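Local coordinates for putative uncharacterized protein PH1404 (Pyrococcus horikoshii, PDB 3AF6) that probably terminates transcription as a zinc-dependent nuclease of the metallo-beta-lactamase superfamily, cleaving nascent RNA and degrading the released RNA from its 5' end, at residues P40-Y45 with K68-R73; T9-I14 with V174-Y179; N399-P404 with H594-E599. One frame throughout, in Å; residues are numbered along the deposited sequence.

Interaction 1: P40-Y45 with K68-R73; sequences PELVIY and KRISVR
Val43 and Arg73 illustrate how one arginine can gather the side chains on one face of a strand pair. The arginine crosses Val43 at about a right angle and lays one guanidinium face against CG1, which sits 3.6 Å from NH2. With CG1 anti to the backbone N (chi1 -179°), the same methyl also covers the centre of one Tyr45 ring face. Two partners lie at the guanidinium edge, near its plane: Glu41 OE1, in a long salt bridge of 3.6 Å to NH1, and Tyr45 OH, weakly bonded to NH2 at 3.4 Å. The carboxylate plane is turned 59° from the guanidinium, and the two do not meet as a flat pair. Ser71 OG receives Arg73 NE at 2.9 Å and helps fix the rotation of the group, while Glu38 forms a further salt bridge with NH2.

On the other face Leu42 CD2 meets Ile70 CG2 at 3.6 Å. Helices 11-22 and 59-66 cover this apolar side. Between the faces, Ser71 N gives a nearly straight bond of 2.8 Å to Leu42 O, and Ile44 N reaches Ser71 O at 3.1 Å from above the carbonyl plane; Leu42 N donates to Arg69 O. Segments 41-45 and 70-73 run parallel, their axes 24° apart; the strands are joined through helix 59-66 in a beta-alpha-beta crossover. Ile70 O is hydrogen-bonded to a modified residue of another, bound chain, consistent with the RNA analogue of this crystal. A parallel pair beside an antiparallel third strand, 32-38, marks the three-stranded sheet of a type II KH domain, here KHa.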
loop_
_atom_site.group_PDB
_atom_site.type_symbol
_atom_site.label_atom_id
_atom_site.label_comp_id
_atom_site.label_asym_id
_atom_site.label_seq_id
_atom_site.Cartn_x
_atom_site.Cartn_y
_atom_site.Cartn_z
ATOM N N PRO A 40 -16.678 -6.733 -7.178
ATOM C CA PRO A 40 -16.599 -8.196 -7.233
ATOM C C PRO A 40 -17.772 -8.928 -6.573
ATOM O O PRO A 40 -18.237 -9.947 -7.084
ATOM C CB PRO A 40 -15.281 -8.494 -6.523
ATOM C CG PRO A 40 -14.459 -7.290 -6.831
ATOM C CD PRO A 40 -15.439 -6.160 -6.636
ATOM N N GLU A 41 -18.255 -8.399 -5.449
ATOM C CA GLU A 41 -19.340 -9.038 -4.707
ATOM C C GLU A 41 -20.778 -8.842 -5.177
ATOM O O GLU A 41 -21.121 -7.850 -5.815
ATOM C CB GLU A 41 -19.237 -8.676 -3.218
ATOM C CG GLU A 41 -18.821 -7.243 -2.927
ATOM C CD GLU A 41 -18.698 -6.961 -1.435
ATOM O OE1 GLU A 41 -19.734 -6.993 -0.740
ATOM O OE2 GLU A 41 -17.571 -6.713 -0.957
ATOM N N LEU A 42 -21.609 -9.826 -4.844
ATOM C CA LEU A 42 -23.025 -9.832 -5.186
ATOM C C LEU A 42 -23.831 -9.331 -3.994
ATOM O O LEU A 42 -23.646 -9.798 -2.871
ATOM C CB LEU A 42 -23.472 -11.252 -5.539
ATOM C CG LEU A 42 -24.962 -11.475 -5.808
ATOM C CD1 LEU A 42 -25.410 -10.680 -7.024
ATOM C CD2 LEU A 42 -25.210 -12.957 -6.019
ATOM N N VAL A 43 -24.729 -8.386 -4.241
ATOM C CA VAL A 43 -25.549 -7.822 -3.179
ATOM C C VAL A 43 -27.014 -8.238 -3.291
ATOM O O VAL A 43 -27.669 -8.001 -4.311
ATOM C CB VAL A 43 -25.463 -6.288 -3.180
ATOM C CG1 VAL A 43 -26.306 -5.721 -2.053
ATOM C CG2 VAL A 43 -24.015 -5.852 -3.036
ATOM N N ILE A 44 -27.517 -8.859 -2.225
ATOM C CA ILE A 44 -28.902 -9.320 -2.163
ATOM C C ILE A 44 -29.665 -8.574 -1.071
ATOM O O ILE A 44 -29.613 -8.950 0.102
ATOM C CB ILE A 44 -28.973 -10.834 -1.857
ATOM C CG1 ILE A 44 -28.233 -11.625 -2.941
ATOM C CG2 ILE A 44 -30.424 -11.274 -1.770
ATOM C CD1 ILE A 44 -28.172 -13.122 -2.684
ATOM N N TYR A 45 -30.371 -7.517 -1.465
ATOM C CA TYR A 45 -31.150 -6.710 -0.526
ATOM C C TYR A 45 -32.460 -7.395 -0.115
ATOM O O TYR A 45 -33.138 -8.015 -0.940
ATOM C CB TYR A 45 -31.454 -5.334 -1.139
ATOM C CG TYR A 45 -30.261 -4.401 -1.224
ATOM C CD1 TYR A 45 -29.529 -4.065 -0.082
ATOM C CD2 TYR A 45 -29.885 -3.825 -2.438
ATOM C CE1 TYR A 45 -28.453 -3.179 -0.149
ATOM C CE2 TYR A 45 -28.811 -2.938 -2.515
ATOM C CZ TYR A 45 -28.102 -2.619 -1.366
ATOM O OH TYR A 45 -27.049 -1.734 -1.435
ATOM N N LYS A 68 -19.196 -17.099 -5.592
ATOM C CA LYS A 68 -19.074 -15.655 -5.435
ATOM C C LYS A 68 -19.077 -15.215 -3.982
ATOM O O LYS A 68 -19.181 -16.032 -3.073
ATOM C CB LYS A 68 -20.212 -14.947 -6.173
ATOM C CG LYS A 68 -20.113 -15.056 -7.682
ATOM C CD LYS A 68 -21.232 -14.304 -8.374
ATOM C CE LYS A 68 -21.030 -14.308 -9.885
ATOM N NZ LYS A 68 -20.859 -15.681 -10.446
ATOM N N ARG A 69 -18.949 -13.909 -3.779
ATOM C CA ARG A 69 -18.955 -13.308 -2.449
ATOM C C ARG A 69 -20.271 -12.550 -2.310
ATOM O O ARG A 69 -20.453 -11.488 -2.906
ATOM C CB ARG A 69 -17.781 -12.337 -2.302
ATOM C CG ARG A 69 -17.826 -11.492 -1.045
ATOM C CD ARG A 69 -17.698 -12.349 0.189
ATOM N NE ARG A 69 -17.792 -11.557 1.409
ATOM C CZ ARG A 69 -17.588 -12.043 2.627
ATOM N NH1 ARG A 69 -17.274 -13.322 2.785
ATOM N NH2 ARG A 69 -17.698 -11.253 3.687
ATOM N N ILE A 70 -21.186 -13.100 -1.521
ATOM C CA ILE A 70 -22.495 -12.487 -1.339
ATOM C C ILE A 70 -22.654 -11.699 -0.046
ATOM O O ILE A 70 -22.289 -12.162 1.034
ATOM C CB ILE A 70 -23.605 -13.555 -1.418
ATOM C CG1 ILE A 70 -23.249 -14.729 -0.511
ATOM C CG2 ILE A 70 -23.773 -14.030 -2.854
ATOM C CD1 ILE A 70 -24.227 -15.874 -0.579
ATOM N N SER A 71 -23.200 -10.496 -0.177
ATOM C CA SER A 71 -23.442 -9.617 0.956
ATOM C C SER A 71 -24.924 -9.277 0.976
ATOM O O SER A 71 -25.431 -8.609 0.072
ATOM C CB SER A 71 -22.625 -8.331 0.824
ATOM O OG SER A 71 -22.944 -7.420 1.861
ATOM N N VAL A 72 -25.618 -9.752 2.004
ATOM C CA VAL A 72 -27.043 -9.498 2.145
ATOM C C VAL A 72 -27.290 -8.438 3.219
ATOM O O VAL A 72 -26.853 -8.574 4.360
ATOM C CB VAL A 72 -27.792 -10.797 2.494
ATOM C CG1 VAL A 72 -27.173 -11.442 3.720
ATOM C CG2 VAL A 72 -29.263 -10.502 2.714
ATOM N N ARG A 73 -27.989 -7.377 2.837
ATOM C CA ARG A 73 -28.273 -6.277 3.750
ATOM C C ARG A 73 -29.756 -5.927 3.674
ATOM O O ARG A 73 -30.470 -6.409 2.794
ATOM C CB ARG A 73 -27.451 -5.051 3.347
ATOM C CG ARG A 73 -26.005 -5.352 2.987
ATOM C CD ARG A 73 -25.510 -4.412 1.890
ATOM N NE ARG A 73 -24.185 -4.785 1.401
ATOM C CZ ARG A 73 -23.596 -4.239 0.342
ATOM N NH1 ARG A 73 -22.387 -4.640 -0.028
ATOM N NH2 ARG A 73 -24.216 -3.294 -0.350
#

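Interaction 2: T9-I14 with V174-Y179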
loop_
_atom_site.group_PDB
_atom_site.type_symbol
_atom_site.label_atom_id
_atom_site.label_comp_id
_atom_site.label_asym_id
_atom_site.label_seq_id
_atom_site.Cartn_x
_atom_site.Cartn_y
_atom_site.Cartn_z
ATOM N N THR A 9 -22.196 -6.683 -23.183
ATOM C CA THR A 9 -22.371 -7.338 -21.851
ATOM C C THR A 9 -23.572 -8.265 -21.859
ATOM O O THR A 9 -24.399 -8.212 -22.762
ATOM C CB THR A 9 -22.610 -6.306 -20.734
ATOM O OG1 THR A 9 -22.777 -6.984 -19.483
ATOM C CG2 THR A 9 -23.863 -5.487 -21.029
ATOM N N GLN A 10 -23.658 -9.112 -20.842
ATOM C CA GLN A 10 -24.769 -10.041 -20.695
ATOM C C GLN A 10 -24.886 -10.370 -19.216
ATOM O O GLN A 10 -25.186 -11.501 -18.832
ATOM C CB GLN A 10 -24.532 -11.314 -21.510
ATOM C CG GLN A 10 -23.335 -12.147 -21.091
ATOM C CD GLN A 10 -23.214 -13.417 -21.913
ATOM O OE1 GLN A 10 -23.166 -13.367 -23.140
ATOM N NE2 GLN A 10 -23.165 -14.560 -21.242
ATOM N N VAL A 11 -24.647 -9.352 -18.398
ATOM C CA VAL A 11 -24.693 -9.475 -16.953
ATOM C C VAL A 11 -26.087 -9.764 -16.405
ATOM O O VAL A 11 -26.299 -10.799 -15.779
ATOM C CB VAL A 11 -24.142 -8.200 -16.286
ATOM C CG1 VAL A 11 -24.929 -6.987 -16.753
ATOM C CG2 VAL A 11 -24.194 -8.335 -14.774
ATOM N N ASP A 12 -27.035 -8.857 -16.635
ATOM C CA ASP A 12 -28.396 -9.047 -16.129
ATOM C C ASP A 12 -28.999 -10.338 -16.665
ATOM O O ASP A 12 -29.976 -10.859 -16.127
ATOM C CB ASP A 12 -29.279 -7.840 -16.482
ATOM C CG ASP A 12 -29.170 -7.438 -17.935
ATOM O OD1 ASP A 12 -29.692 -6.358 -18.288
ATOM O OD2 ASP A 12 -28.568 -8.202 -18.721
ATOM N N GLN A 13 -28.394 -10.851 -17.726
ATOM C CA GLN A 13 -28.818 -12.097 -18.333
ATOM C C GLN A 13 -28.310 -13.196 -17.395
ATOM O O GLN A 13 -28.942 -14.238 -17.229
ATOM C CB GLN A 13 -28.175 -12.211 -19.713
ATOM C CG GLN A 13 -28.590 -13.404 -20.545
ATOM C CD GLN A 13 -27.906 -13.393 -21.905
ATOM O OE1 GLN A 13 -28.050 -12.442 -22.681
ATOM N NE2 GLN A 13 -27.150 -14.450 -22.197
ATOM N N ILE A 14 -27.161 -12.932 -16.777
ATOM C CA ILE A 14 -26.529 -13.855 -15.834
ATOM C C ILE A 14 -27.200 -13.743 -14.466
ATOM O O ILE A 14 -27.329 -14.734 -13.751
ATOM C CB ILE A 14 -25.013 -13.547 -15.677
ATOM C CG1 ILE A 14 -24.302 -13.759 -17.016
ATOM C CG2 ILE A 14 -24.404 -14.429 -14.592
ATOM C CD1 ILE A 14 -22.823 -13.468 -16.984
ATOM N N VAL A 174 -18.756 -1.420 -12.488
ATOM C CA VAL A 174 -17.683 -2.403 -12.347
ATOM C C VAL A 174 -18.253 -3.821 -12.387
ATOM O O VAL A 174 -17.759 -4.688 -13.118
ATOM C CB VAL A 174 -16.928 -2.225 -11.006
ATOM C CG1 VAL A 174 -15.981 -3.388 -10.779
ATOM C CG2 VAL A 174 -16.157 -0.916 -11.012
ATOM N N GLY A 175 -19.303 -4.042 -11.596
ATOM C CA GLY A 175 -19.937 -5.345 -11.532
ATOM C C GLY A 175 -20.454 -5.868 -12.855
ATOM O O GLY A 175 -20.221 -7.028 -13.193
ATOM N N ARG A 176 -21.154 -5.020 -13.605
ATOM C CA ARG A 176 -21.708 -5.431 -14.894
ATOM C C ARG A 176 -20.555 -5.750 -15.826
ATOM O O ARG A 176 -20.691 -6.540 -16.763
ATOM C CB ARG A 176 -22.583 -4.318 -15.489
ATOM C CG ARG A 176 -23.504 -3.656 -14.471
ATOM C CD ARG A 176 -24.533 -2.751 -15.109
ATOM N NE ARG A 176 -25.643 -3.526 -15.651
ATOM C CZ ARG A 176 -25.961 -3.570 -16.939
ATOM N NH1 ARG A 176 -25.249 -2.876 -17.825
ATOM N NH2 ARG A 176 -26.980 -4.314 -17.343
ATOM N N ASN A 177 -19.418 -5.114 -15.551
ATOM C CA ASN A 177 -18.197 -5.321 -16.317
ATOM C C ASN A 177 -17.604 -6.670 -15.953
ATOM O O ASN A 177 -17.438 -7.532 -16.808
ATOM C CB ASN A 177 -17.176 -4.240 -15.989
ATOM C CG ASN A 177 -16.952 -3.288 -17.135
ATOM O OD1 ASN A 177 -16.705 -3.715 -18.270
ATOM N ND2 ASN A 177 -17.024 -1.984 -16.849
ATOM N N ILE A 178 -17.292 -6.846 -14.671
ATOM C CA ILE A 178 -16.702 -8.089 -14.206
ATOM C C ILE A 178 -17.495 -9.307 -14.674
ATOM O O ILE A 178 -16.930 -10.382 -14.897
ATOM C CB ILE A 178 -16.589 -8.120 -12.659
ATOM C CG1 ILE A 178 -15.726 -6.954 -12.171
ATOM C CG2 ILE A 178 -15.992 -9.457 -12.196
ATOM C CD1 ILE A 178 -15.566 -6.895 -10.656
ATOM N N TYR A 179 -18.802 -9.136 -14.842
ATOM C CA TYR A 179 -19.649 -10.246 -15.262
ATOM C C TYR A 179 -20.255 -10.076 -16.653
ATOM O O TYR A 179 -21.358 -10.561 -16.928
ATOM C CB TYR A 179 -20.735 -10.460 -14.211
ATOM C CG TYR A 179 -20.129 -10.787 -12.872
ATOM C CD1 TYR A 179 -19.654 -12.071 -12.605
ATOM C CD2 TYR A 179 -19.916 -9.793 -11.916
ATOM C CE1 TYR A 179 -18.973 -12.361 -11.426
ATOM C CE2 TYR A 179 -19.231 -10.077 -10.728
ATOM C CZ TYR A 179 -18.761 -11.366 -10.499
ATOM O OH TYR A 179 -18.054 -11.663 -9.358
#
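Arg176 presents one guanidinium face to Val11, whose CG1 lies toward the rim of the group, 3.4 Å from NH2. At the edge, in the guanidinium plane, stands Asp12 OD1, in a salt bridge of 3.5 Å to the same NH2; the carboxylate is turned 82° to the guanidinium, and OD1 alone does the meeting. A bend at chi3 (79°) brings the arginine end back over the valine. The Tyr179 ring carries Ile178 CG2 over one face, stacks with Phe37, and bonds through OH to Pro40 O. Only the base of this side chain meets the 9-14 segment, with CB 4.1 Å from Val11 CG2.

Val11 therefore fills the angle between Arg176 and Tyr179, and Ile14 CD1 closes on Tyr179 O at 3.3 Å. Thr9 OG1 accepts from Val11 N at 3.2 Å, an ST turn leading into helix 11-22, and makes a weak bond of 3.5 Å to Arg176 O.

The start of helix 11-22 is thus set against the end of helix 164-178. An acid in a first turn facing a base in a last turn would probably suit both helix dipoles, but with one salt bridge and one weak hydrogen bond across it, the contact appears to rest largely on the packing of Val11 against the Arg176 guanidinium and the base of Tyr179.

Interaction 3: N399-P404 with H594-E599; sequences NDIQMP and HADRRE. With SO4 (sulfate ion), chain G.
Asp400 and Gln402 clasp the start of helix 597-606 through two hydrogen bonds from the loop backbone, one to a helix N-H and one to the capping carboxylate, a worked case of a loop held by a helix cap. Arg597 N donates to Asp400 O at 2.9 Å, almost straight at the hydrogen (169°), though tilted from the carbonyl plane. Gln402 N gives its hydrogen to Asp596 OD2, also at 2.9 Å, using the anti lone pair that points away from the other carboxylate oxygen. That oxygen, OD1, is already engaged: Glu599 N meets it at 2.9 Å, and Glu599 OE2 answers with a weak bond from Asp596 N. The pair forms a capping box with Asp596 at the N-cap. Its chi1 of 80° places the carboxylate between its own N and carbonyl carbon, where one oxygen can serve the helix and the other the loop. Lys369 holds Glu599 OE2 in a salt bridge.

Here the predicted beta-CASP region and the predicted C-terminal part of the metallo-beta-lactamase region meet beside the dinuclear zinc site. His594, consistent with the motif B histidine of beta-CASP nucleases, has its side chain about 3 Å from that of Asp367, a ligand of both zinc ions. His594 NE2 donates to sulfate O4 at 2.8 Å, with the anion at the ring edge, in plane; ND1 bonds to Glu392 OE2, which helps orient the imidazole. The sulfate probably comes from the crystallisation liquor.

Farther out, Gln402 lays its extended chain obliquely across Asp596, Gln402 CG lying 3.5 Å from Asp596 CB. Asp400, centre of an inverse gamma turn, packs its carbonyl oxygen 3.4 Å from Arg597 CB, while Ile401 CG2 flanks Asp596 OD2 at 3.7 Å.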
loop_
_atom_site.group_PDB
_atom_site.type_symbol
_atom_site.label_atom_id
_atom_site.label_comp_id
_atom_site.label_asym_id
_atom_site.label_seq_id
_atom_site.Cartn_x
_atom_site.Cartn_y
_atom_site.Cartn_z
ATOM N N ASN A 399 26.601 -10.582 -4.769
ATOM C CA ASN A 399 27.232 -10.104 -3.544
ATOM C C ASN A 399 26.320 -9.152 -2.779
ATOM O O ASN A 399 26.760 -8.493 -1.843
ATOM C CB ASN A 399 28.548 -9.394 -3.875
ATOM C CG ASN A 399 29.599 -10.337 -4.454
ATOM O OD1 ASN A 399 30.528 -9.901 -5.132
ATOM N ND2 ASN A 399 29.458 -11.630 -4.181
ATOM N N ASP A 400 25.052 -9.075 -3.171
ATOM C CA ASP A 400 24.137 -8.171 -2.493
ATOM C C ASP A 400 23.548 -8.749 -1.222
ATOM O O ASP A 400 22.339 -8.940 -1.114
ATOM C CB ASP A 400 23.013 -7.724 -3.434
ATOM C CG ASP A 400 23.535 -6.952 -4.631
ATOM O OD1 ASP A 400 24.643 -6.386 -4.544
ATOM O OD2 ASP A 400 22.838 -6.902 -5.658
ATOM N N ILE A 401 24.424 -9.037 -0.262
ATOM C CA ILE A 401 24.003 -9.553 1.031
ATOM C C ILE A 401 23.914 -8.365 1.979
ATOM O O ILE A 401 24.881 -7.620 2.156
ATOM C CB ILE A 401 25.011 -10.586 1.616
ATOM C CG1 ILE A 401 24.879 -11.931 0.899
ATOM C CG2 ILE A 401 24.757 -10.787 3.093
ATOM C CD1 ILE A 401 25.576 -11.979 -0.430
ATOM N N GLN A 402 22.743 -8.175 2.575
ATOM C CA GLN A 402 22.569 -7.082 3.515
ATOM C C GLN A 402 23.160 -7.486 4.847
ATOM O O GLN A 402 23.287 -8.667 5.162
ATOM C CB GLN A 402 21.090 -6.745 3.688
ATOM C CG GLN A 402 20.469 -6.153 2.445
ATOM C CD GLN A 402 18.961 -6.227 2.440
ATOM O OE1 GLN A 402 18.319 -5.858 1.454
ATOM N NE2 GLN A 402 18.384 -6.704 3.535
ATOM N N MET A 403 23.530 -6.479 5.616
ATOM C CA MET A 403 24.110 -6.639 6.938
ATOM C C MET A 403 23.069 -7.248 7.889
ATOM O O MET A 403 21.897 -6.872 7.856
ATOM C CB MET A 403 24.529 -5.248 7.414
ATOM C CG MET A 403 25.123 -5.135 8.792
ATOM S SD MET A 403 25.428 -3.378 9.144
ATOM C CE MET A 403 27.041 -3.150 8.388
ATOM N N PRO A 404 23.477 -8.207 8.737
ATOM C CA PRO A 404 22.544 -8.832 9.685
ATOM C C PRO A 404 21.815 -7.760 10.506
ATOM O O PRO A 404 22.442 -6.819 10.988
ATOM C CB PRO A 404 23.460 -9.684 10.555
ATOM C CG PRO A 404 24.538 -10.076 9.616
ATOM C CD PRO A 404 24.819 -8.791 8.867
ATOM N N HIS A 594 13.780 -4.803 1.722
ATOM C CA HIS A 594 13.976 -5.665 0.549
ATOM C C HIS A 594 14.678 -6.973 0.887
ATOM O O HIS A 594 15.635 -6.983 1.673
ATOM C CB HIS A 594 14.853 -4.980 -0.495
ATOM C CG HIS A 594 14.151 -3.948 -1.310
ATOM N ND1 HIS A 594 13.148 -4.260 -2.197
ATOM C CD2 HIS A 594 14.335 -2.611 -1.399
ATOM C CE1 HIS A 594 12.741 -3.158 -2.800
ATOM N NE2 HIS A 594 13.446 -2.145 -2.333
ATOM N N ALA A 595 14.226 -8.074 0.286
ATOM C CA ALA A 595 14.899 -9.345 0.515
ATOM C C ALA A 595 16.292 -9.169 -0.096
ATOM O O ALA A 595 16.430 -8.585 -1.178
ATOM C CB ALA A 595 14.164 -10.467 -0.182
ATOM N N ASP A 596 17.334 -9.627 0.587
ATOM C CA ASP A 596 18.662 -9.481 0.015
ATOM C C ASP A 596 18.933 -10.684 -0.894
ATOM O O ASP A 596 18.047 -11.526 -1.067
ATOM C CB ASP A 596 19.701 -9.313 1.128
ATOM C CG ASP A 596 20.098 -10.614 1.785
ATOM O OD1 ASP A 596 19.367 -11.632 1.656
ATOM O OD2 ASP A 596 21.162 -10.595 2.452
ATOM N N ARG A 597 20.119 -10.758 -1.497
ATOM C CA ARG A 597 20.439 -11.856 -2.408
ATOM C C ARG A 597 20.047 -13.214 -1.844
ATOM O O ARG A 597 19.274 -13.949 -2.465
ATOM C CB ARG A 597 21.936 -11.839 -2.772
ATOM C CG ARG A 597 22.480 -13.130 -3.426
ATOM C CD ARG A 597 21.622 -13.605 -4.589
ATOM N NE ARG A 597 22.307 -13.506 -5.876
ATOM C CZ ARG A 597 22.855 -14.531 -6.528
ATOM N NH1 ARG A 597 23.451 -14.333 -7.691
ATOM N NH2 ARG A 597 22.803 -15.757 -6.026
ATOM N N ARG A 598 20.572 -13.541 -0.666
ATOM C CA ARG A 598 20.278 -14.810 -0.016
ATOM C C ARG A 598 18.764 -15.024 0.163
ATOM O O ARG A 598 18.250 -16.108 -0.101
ATOM C CB ARG A 598 20.988 -14.855 1.341
ATOM C CG ARG A 598 20.874 -16.158 2.115
ATOM C CD ARG A 598 21.543 -15.988 3.481
ATOM N NE ARG A 598 21.581 -17.207 4.300
ATOM C CZ ARG A 598 20.510 -17.903 4.694
ATOM N NH1 ARG A 598 19.282 -17.520 4.344
ATOM N NH2 ARG A 598 20.671 -18.975 5.468
ATOM N N GLU A 599 18.057 -13.990 0.610
ATOM C CA GLU A 599 16.620 -14.097 0.818
ATOM C C GLU A 599 15.875 -14.373 -0.474
ATOM O O GLU A 599 14.931 -15.167 -0.493
ATOM C CB GLU A 599 16.052 -12.812 1.430
ATOM C CG GLU A 599 16.560 -12.470 2.794
ATOM C CD GLU A 599 15.868 -11.247 3.356
ATOM O OE1 GLU A 599 14.617 -11.274 3.487
ATOM O OE2 GLU A 599 16.573 -10.261 3.666
HETATM S S SO4 G . 13.004 0.704 -3.638
HETATM O O1 SO4 G . 12.913 2.112 -4.059
HETATM O O2 SO4 G . 11.757 0.007 -3.990
HETATM O O3 SO4 G . 14.138 0.063 -4.320
HETATM O O4 SO4 G . 13.203 0.637 -2.180
#

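Overall arrangement
Interactions 1 and 2 belong to the same archaeal CPSF-KH region, with centres about 14 Å apart, whereas the centre of interaction 3 lies about 45 Å from that of interaction 1, on the opposite side of the chain's centre. Tyr179 and Pro40 join the first two directly, and Lys68 packs on the tyrosine as well. Interaction 1 builds the KHa sheet itself, with regular backbone bonds and a largely buried apolar face; interaction 2 is closer to the surface and sets one helix end against another with a salt bridge and a weak hydrogen bond. Interaction 3, partly buried like both, depends instead on a loop and a helix cap between two predicted regions next to the zinc site.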